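PDB 4EBR: ubiquitin-like-conjugating enzyme ATG10 from Saccharomyces cerevisiae, which acts as an E2-like enzyme that conjugates the ubiquitin-like protein ATG12 to ATG5, a step required for autophagy and the cytoplasm-to-vacuole transport pathway. Local coordinates for residues A[141-144]-A[145-148]. Residues are numbered along the deposited sequence; the frame is centred on the assembly and turned at random.
Sequences VGDQ and AEFM
Val141 and Ala145 meet through their methyl groups, Val141 CG2 lying 3.6 Å from Ala145 CB, and this small apolar patch closes the mouth of a tight chain reversal. The other valine branch, CG1, meets the methyl end of Met148, a selenomethionine, with 4.1 Å between Val141 CG1 and Met148 CE. Bends at the second and third torsions of Met148 fold that methyl back toward the valine. Residues Gly142 to Ala145 form a type I' beta turn, whose closing bond from Ala145 N to Gly142 O is weak. A bond of 3.3 Å from Ala145 N to Asp143 OD1 is doubtful, because the carboxylate is modelled too close to Gly142 O.

Glu146 folds back toward the same bend: bent at chi2 (81°), its chain brings OE2 to 3.1 Å from Gln144 CD, amide and carboxylate planes 39° apart, but the angle at Gln144 NE2 is too poor for a hydrogen bond. A second turn, of type I, runs from Ala145 to Met148 and leads on to helix 152-164; Phe147 O accepts hydrogen bonds from Thr150 OG1 and Arg154 NH2. Met148 O is bonded by Gln12 NE2 of helix 6-18. This is local packing of a surface loop, away from the active-site Cys135, which forms the glycyl thioester. If Asp143 is placed as modelled, its carboxylate and that of Glu146 would be expected to raise each other's proton affinity, though solvent probably moderates it.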
# COMPACT_ATOMS: atom_id res chain seq x y z
N VAL A 141 -18.40 -3.72 -7.23
CA VAL A 141 -19.07 -3.26 -8.43
C VAL A 141 -18.46 -3.91 -9.64
O VAL A 141 -17.52 -4.70 -9.53
CB VAL A 141 -19.01 -1.71 -8.53
CG1 VAL A 141 -17.69 -1.25 -9.07
CG2 VAL A 141 -20.17 -1.16 -9.36
N GLY A 142 -19.02 -3.60 -10.81
CA GLY A 142 -18.50 -4.04 -12.09
C GLY A 142 -19.52 -3.72 -13.17
O GLY A 142 -20.32 -2.80 -13.00
N ASP A 143 -19.47 -4.41 -14.30
CA ASP A 143 -20.63 -4.57 -15.19
C ASP A 143 -21.42 -3.31 -15.63
O ASP A 143 -22.65 -3.31 -15.56
CB ASP A 143 -21.61 -5.59 -14.60
CG ASP A 143 -22.22 -5.12 -13.29
OD1 ASP A 143 -22.02 -3.94 -12.93
OD2 ASP A 143 -22.90 -5.93 -12.62
N GLN A 144 -20.74 -2.26 -16.07
CA GLN A 144 -21.42 -1.00 -16.45
C GLN A 144 -21.91 -0.23 -15.19
O GLN A 144 -22.36 0.92 -15.28
CB GLN A 144 -22.52 -1.26 -17.53
CG GLN A 144 -23.79 -0.40 -17.48
CD GLN A 144 -24.99 -1.07 -18.18
OE1 GLN A 144 -24.91 -2.21 -18.62
NE2 GLN A 144 -26.10 -0.34 -18.28
N ALA A 145 -21.77 -0.86 -14.03
CA ALA A 145 -21.89 -0.19 -12.73
C ALA A 145 -23.15 0.64 -12.50
O ALA A 145 -23.09 1.86 -12.38
CB ALA A 145 -20.65 0.66 -12.48
N GLU A 146 -24.30 -0.03 -12.42
CA GLU A 146 -25.56 0.67 -12.18
C GLU A 146 -25.67 1.02 -10.70
O GLU A 146 -26.49 1.84 -10.29
CB GLU A 146 -26.77 -0.18 -12.60
CG GLU A 146 -26.81 -0.54 -14.10
CD GLU A 146 -25.93 -1.73 -14.45
OE1 GLU A 146 -25.09 -2.12 -13.61
OE2 GLU A 146 -26.08 -2.26 -15.58
N PHE A 147 -24.86 0.34 -9.89
CA PHE A 147 -24.82 0.56 -8.45
C PHE A 147 -23.68 1.43 -7.95
O PHE A 147 -23.44 1.49 -6.76
CB PHE A 147 -24.89 -0.76 -7.70
CG PHE A 147 -26.20 -1.46 -7.89
CD1 PHE A 147 -27.26 -1.23 -7.01
CD2 PHE A 147 -26.39 -2.32 -8.97
CE1 PHE A 147 -28.48 -1.87 -7.20
CE2 PHE A 147 -27.61 -2.96 -9.17
CZ PHE A 147 -28.66 -2.73 -8.29
N MSE A 148 -22.94 2.03 -8.87
CA MSE A 148 -21.81 2.89 -8.51
C MSE A 148 -22.14 3.92 -7.41
O MSE A 148 -21.34 4.16 -6.51
CB MSE A 148 -21.26 3.58 -9.75
CG MSE A 148 -20.18 4.62 -9.47
SE MSE A 148 -18.53 3.87 -8.69
CE MSE A 148 -18.07 2.72 -10.19